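Local coordinates for hypothetical protein SPy1581 (PDB 1YHF) that is of unknown function but folds as a small single-domain cupin, a beta-barrel family whose members often bind a metal or small ligand, at residues F45-G50 against L98-A103; G69-T74 against E102-L107. All blocks are in the same frame, centred on the assembly; numbering follows the deposited sequence.

Both contacts lie on the same side of the chain's centre, their centres about 5 Å apart, and share Glu102 and Ala103 in the link between strand 96-100 of the four-stranded sheet and strand 104-111 of the five-stranded one. Contact 1 sets residues 98-103, strand and link together, against residues 45-50; contact 2 sets residues 102-107 against residues 69-74. Sheet pairing ties them together: Leu47 N lies 2.9 Å from Phe104 O and Tyr99 N 2.8 Å from Glu72 O, both probable hydrogen bonds. Side-chain packing adds Val101 CG2 at 3.7 Å from Glu72 CB.

Contact 1. Residues F45-G50 against L98-A103; sequences FSLDKG and LYAVEA
The Tyr99 ring meets the backbone of Gly50 obliquely, its CE1 3.6 Å from Gly50 O, while the hydroxyl end lies alongside Gly50 CA. CG of Tyr99 stands anti to the backbone N (chi1 174°), which carries the ring back to Gly50 although its CB leaves the backbone in the other direction. In this cupin barrel the contact brings the loop after strand 40-47, in one sheet, against residues 98-103, which include part of strand 96-100 in the other. A single hydrogen bond joins the two segments, Gly50 N to Ala100 O at 2.8 Å; it is nearly straight (172° at the hydrogen) and lies in the carbonyl plane. Ala100 is the centre of an inverse gamma turn, and its CB lies 3.2 Å from Asp48 O and 4.0 Å from Leu47 CB. Lys49 lays CB against the backbone at Glu102 and Ala103 and CG 3.6 Å from Val101 O, before bending at chi3 and leading NZ away. Asp48 lays OD1 3.7 Å from Ala103 CB; its other oxygen, OD2, is hydrogen-bonded to Asp27 N. At the strand exit the backbones close through a CA-H...O contact, Ala103 CA to Leu47 O at 3.2 Å with 135° at the hydrogen.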
loop_
_atom_site.group_PDB
_atom_site.type_symbol
_atom_site.label_atom_id
_atom_site.label_comp_id
_atom_site.label_asym_id
_atom_site.label_seq_id
_atom_site.Cartn_x
_atom_site.Cartn_y
_atom_site.Cartn_z
ATOM N N PHE A 45 -4.594 0.197 1.525
ATOM C CA PHE A 45 -4.421 0.001 2.965
ATOM C C PHE A 45 -4.897 1.223 3.731
ATOM O O PHE A 45 -4.857 2.337 3.219
ATOM C CB PHE A 45 -2.937 -0.134 3.301
ATOM C CG PHE A 45 -2.367 -1.502 3.087
ATOM C CD1 PHE A 45 -2.524 -2.494 4.061
ATOM C CD2 PHE A 45 -1.628 -1.793 1.946
ATOM C CE1 PHE A 45 -1.960 -3.768 3.893
ATOM C CE2 PHE A 45 -1.076 -3.064 1.755
ATOM C CZ PHE A 45 -1.234 -4.057 2.743
ATOM N N SER A 46 -5.313 1.022 4.974
ATOM C CA SER A 46 -5.329 2.114 5.932
ATOM C C SER A 46 -4.642 1.617 7.200
ATOM O O SER A 46 -4.867 0.500 7.612
ATOM C CB SER A 46 -6.765 2.541 6.241
ATOM O OG SER A 46 -7.400 1.609 7.093
ATOM N N LEU A 47 -3.826 2.460 7.821
ATOM C CA LEU A 47 -3.270 2.155 9.137
ATOM C C LEU A 47 -3.616 3.300 10.054
ATOM O O LEU A 47 -3.416 4.453 9.678
ATOM C CB LEU A 47 -1.756 2.028 9.067
ATOM C CG LEU A 47 -1.087 0.789 8.455
ATOM C CD1 LEU A 47 -1.312 0.635 6.936
ATOM C CD2 LEU A 47 0.407 0.811 8.755
ATOM N N ASP A 48 -4.115 3.008 11.252
ATOM C CA ASP A 48 -4.260 4.054 12.264
ATOM C C ASP A 48 -2.889 4.489 12.741
ATOM O O ASP A 48 -1.900 3.755 12.596
ATOM C CB ASP A 48 -5.086 3.566 13.463
ATOM C CG ASP A 48 -5.629 4.725 14.331
ATOM O OD1 ASP A 48 -5.661 5.884 13.851
ATOM O OD2 ASP A 48 -6.003 4.469 15.503
ATOM N N LYS A 49 -2.840 5.688 13.312
ATOM C CA LYS A 49 -1.637 6.240 13.914
ATOM C C LYS A 49 -0.974 5.224 14.844
ATOM O O LYS A 49 -1.652 4.598 15.669
ATOM C CB LYS A 49 -1.986 7.533 14.665
ATOM C CG LYS A 49 -0.843 8.128 15.475
ATOM C CD LYS A 49 -1.064 9.608 15.792
ATOM C CE LYS A 49 -2.139 9.783 16.852
ATOM N NZ LYS A 49 -2.558 11.217 16.971
ATOM N N GLY A 50 0.340 5.045 14.689
ATOM C CA GLY A 50 1.083 4.105 15.525
ATOM C C GLY A 50 1.145 2.664 15.045
ATOM O O GLY A 50 1.882 1.849 15.609
ATOM N N LEU A 98 7.186 0.160 7.260
ATOM C CA LEU A 98 6.318 1.335 7.229
ATOM C C LEU A 98 5.731 1.586 8.625
ATOM O O LEU A 98 5.234 0.653 9.262
ATOM C CB LEU A 98 5.182 1.170 6.189
ATOM C CG LEU A 98 5.536 0.878 4.701
ATOM C CD1 LEU A 98 5.768 -0.621 4.406
ATOM C CD2 LEU A 98 4.494 1.423 3.745
ATOM N N TYR A 99 5.816 2.833 9.099
ATOM C CA TYR A 99 5.249 3.214 10.378
ATOM C C TYR A 99 4.276 4.371 10.187
ATOM O O TYR A 99 4.587 5.359 9.501
ATOM C CB TYR A 99 6.351 3.580 11.378
ATOM C CG TYR A 99 5.843 4.131 12.686
ATOM C CD1 TYR A 99 5.237 3.297 13.625
ATOM C CD2 TYR A 99 5.970 5.487 12.986
ATOM C CE1 TYR A 99 4.774 3.788 14.832
ATOM C CE2 TYR A 99 5.513 5.993 14.198
ATOM C CZ TYR A 99 4.923 5.140 15.116
ATOM O OH TYR A 99 4.449 5.638 16.300
ATOM N N ALA A 100 3.087 4.234 10.769
ATOM C CA ALA A 100 2.054 5.259 10.644
ATOM C C ALA A 100 2.339 6.399 11.627
ATOM O O ALA A 100 1.915 6.363 12.780
ATOM C CB ALA A 100 0.659 4.653 10.880
ATOM N N VAL A 101 3.094 7.391 11.176
ATOM C CA VAL A 101 3.326 8.605 11.968
ATOM C C VAL A 101 2.001 9.256 12.372
ATOM O O VAL A 101 1.810 9.661 13.531
ATOM C CB VAL A 101 4.187 9.627 11.209
ATOM C CG1 VAL A 101 4.418 10.880 12.084
ATOM C CG2 VAL A 101 5.508 9.007 10.830
ATOM N N GLU A 102 1.109 9.373 11.395
ATOM C CA GLU A 102 -0.292 9.702 11.626
ATOM C C GLU A 102 -1.039 8.562 10.967
ATOM O O GLU A 102 -0.431 7.779 10.231
ATOM C CB GLU A 102 -0.684 10.995 10.921
ATOM C CG GLU A 102 0.283 12.137 11.071
ATOM C CD GLU A 102 -0.117 13.335 10.231
ATOM O OE1 GLU A 102 -1.009 13.198 9.357
ATOM O OE2 GLU A 102 0.478 14.412 10.426
ATOM N N ALA A 103 -2.339 8.469 11.208
ATOM C CA ALA A 103 -3.176 7.556 10.432
ATOM C C ALA A 103 -2.921 7.878 8.952
ATOM O O ALA A 103 -2.819 9.047 8.563
ATOM C CB ALA A 103 -4.649 7.738 10.780
#

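Contact 2. Residues G69-T74 against E102-L107; sequences GLAEIT and EAFQML
Ala71 sets its methyl squarely on one face of the Phe104 ring: CB stands 3.6 Å from the ring centroid, only 8° off the normal, a CH-pi contact in which all six ring carbons lie at similar distances from the methyl. Phe104 reaches it with chi1 at 78°, CG between the backbone N and the carbonyl carbon, a torsion that turns the ring toward Ala71 on strand 70-75 of the opposing sheet. Two groups from its own segment, Glu102 O and Met106 SE (a selenomethionine), lie in the ring plane at its edge, and Leu70 O approaches obliquely, 3.8 Å from Phe104 CD2. Beyond the segments, Ile66 touches both Ala71 and Phe104, and Leu47 also packs on the ring. These residues come from both sheets of the cupin barrel, so the Ala71-Phe104 pair belongs to the hydrophobic interior where strand 70-75 faces strand 104-111. Nearer the surface, Glu102 lies alongside Leu70, its extended chain placing CD 3.9 Å from Leu70 CB, while OE1 comes within 3.6 Å of Gly69 CA. On the leucine it is CB that does the touching, against both CG and CD of Glu102. Backbone links between the segments are slight: Glu102 N donates to Leu70 O in a weak bond of 3.3 Å that is nonetheless almost straight. Gly69 CA approaches Ala103 O to 3.3 Å in a CA-H...O contact with 158° at the hydrogen.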
loop_
_atom_site.group_PDB
_atom_site.type_symbol
_atom_site.label_atom_id
_atom_site.label_comp_id
_atom_site.label_asym_id
_atom_site.label_seq_id
_atom_site.Cartn_x
_atom_site.Cartn_y
_atom_site.Cartn_z
ATOM N N GLY A 69 -2.721 11.453 5.198
ATOM C CA GLY A 69 -1.846 11.325 6.370
ATOM C C GLY A 69 -0.359 11.342 6.067
ATOM O O GLY A 69 0.091 11.956 5.097
ATOM N N LEU A 70 0.410 10.667 6.915
ATOM C CA LEU A 70 1.870 10.700 6.827
ATOM C C LEU A 70 2.442 9.362 7.238
ATOM O O LEU A 70 2.046 8.790 8.249
ATOM C CB LEU A 70 2.451 11.813 7.730
ATOM C CG LEU A 70 3.978 12.005 7.730
ATOM C CD1 LEU A 70 4.459 12.545 6.387
ATOM C CD2 LEU A 70 4.438 12.938 8.847
ATOM N N ALA A 71 3.395 8.868 6.466
ATOM C CA ALA A 71 3.944 7.553 6.714
ATOM C C ALA A 71 5.442 7.676 6.780
ATOM O O ALA A 71 6.030 8.428 6.014
ATOM C CB ALA A 71 3.541 6.565 5.593
ATOM N N GLU A 72 6.053 6.930 7.693
ATOM C CA GLU A 72 7.493 6.821 7.751
ATOM C C GLU A 72 7.927 5.516 7.132
ATOM O O GLU A 72 7.573 4.420 7.603
ATOM C CB GLU A 72 7.992 6.908 9.173
ATOM C CG GLU A 72 9.491 7.044 9.287
ATOM C CD GLU A 72 9.893 7.361 10.714
ATOM O OE1 GLU A 72 9.653 6.509 11.598
ATOM O OE2 GLU A 72 10.423 8.465 10.958
ATOM N N ILE A 73 8.690 5.654 6.059
ATOM C CA ILE A 73 9.131 4.528 5.287
ATOM C C ILE A 73 10.624 4.338 5.503
ATOM O O ILE A 73 11.400 5.271 5.425
ATOM C CB ILE A 73 8.703 4.688 3.799
ATOM C CG1 ILE A 73 7.160 4.793 3.759
ATOM C CG2 ILE A 73 9.296 3.578 2.920
ATOM C CD1 ILE A 73 6.530 4.656 2.435
ATOM N N THR A 74 10.995 3.110 5.817
ATOM C CA THR A 74 12.392 2.728 5.955
ATOM C C THR A 74 12.736 1.845 4.787
ATOM O O THR A 74 11.990 0.915 4.468
ATOM C CB THR A 74 12.619 1.919 7.252
ATOM O OG1 THR A 74 12.111 2.673 8.353
ATOM C CG2 THR A 74 14.091 1.632 7.464
ATOM N N GLU A 102 1.109 9.373 11.395
ATOM C CA GLU A 102 -0.292 9.702 11.626
ATOM C C GLU A 102 -1.039 8.562 10.967
ATOM O O GLU A 102 -0.431 7.779 10.231
ATOM C CB GLU A 102 -0.684 10.995 10.921
ATOM C CG GLU A 102 0.283 12.137 11.071
ATOM C CD GLU A 102 -0.117 13.335 10.231
ATOM O OE1 GLU A 102 -1.009 13.198 9.357
ATOM O OE2 GLU A 102 0.478 14.412 10.426
ATOM N N ALA A 103 -2.339 8.469 11.208
ATOM C CA ALA A 103 -3.176 7.556 10.432
ATOM C C ALA A 103 -2.921 7.878 8.952
ATOM O O ALA A 103 -2.819 9.047 8.563
ATOM C CB ALA A 103 -4.649 7.738 10.780
ATOM N N PHE A 104 -2.751 6.847 8.139
ATOM C CA PHE A 104 -2.573 7.086 6.721
ATOM C C PHE A 104 -3.275 6.019 5.888
ATOM O O PHE A 104 -3.623 4.943 6.404
ATOM C CB PHE A 104 -1.079 7.253 6.378
ATOM C CG PHE A 104 -0.289 5.955 6.300
ATOM C CD1 PHE A 104 -0.232 5.228 5.111
ATOM C CD2 PHE A 104 0.452 5.499 7.394
ATOM C CE1 PHE A 104 0.522 4.047 5.011
ATOM C CE2 PHE A 104 1.207 4.318 7.310
ATOM C CZ PHE A 104 1.234 3.586 6.105
ATOM N N GLN A 105 -3.508 6.355 4.617
ATOM C CA GLN A 105 -4.064 5.439 3.610
ATOM C C GLN A 105 -3.106 5.467 2.439
ATOM O O GLN A 105 -2.532 6.538 2.132
ATOM C CB GLN A 105 -5.449 5.903 3.161
ATOM C CG GLN A 105 -6.514 5.760 4.246
ATOM C CD GLN A 105 -7.631 6.730 4.068
ATOM O OE1 GLN A 105 -7.398 7.926 3.880
ATOM N NE2 GLN A 105 -8.848 6.237 4.096
HETATM N N MSE A 106 -2.910 4.305 1.807
HETATM C CA MSE A 106 -1.993 4.166 0.682
HETATM C C MSE A 106 -2.463 3.199 -0.391
HETATM O O MSE A 106 -3.230 2.263 -0.121
HETATM C CB MSE A 106 -0.614 3.693 1.161
HETATM C CG MSE A 106 -0.609 2.360 1.852
HETATM SE SE MSE A 106 1.248 1.662 1.907
HETATM C CE MSE A 106 0.969 0.294 3.177
ATOM N N LEU A 107 -2.007 3.445 -1.614
ATOM C CA LEU A 107 -2.134 2.463 -2.665
ATOM C C LEU A 107 -0.749 1.823 -2.777
ATOM O O LEU A 107 0.256 2.518 -2.876
ATOM C CB LEU A 107 -2.550 3.111 -3.995
ATOM C CG LEU A 107 -2.536 2.164 -5.204
ATOM C CD1 LEU A 107 -3.600 1.039 -5.115
ATOM C CD2 LEU A 107 -2.729 2.977 -6.472
#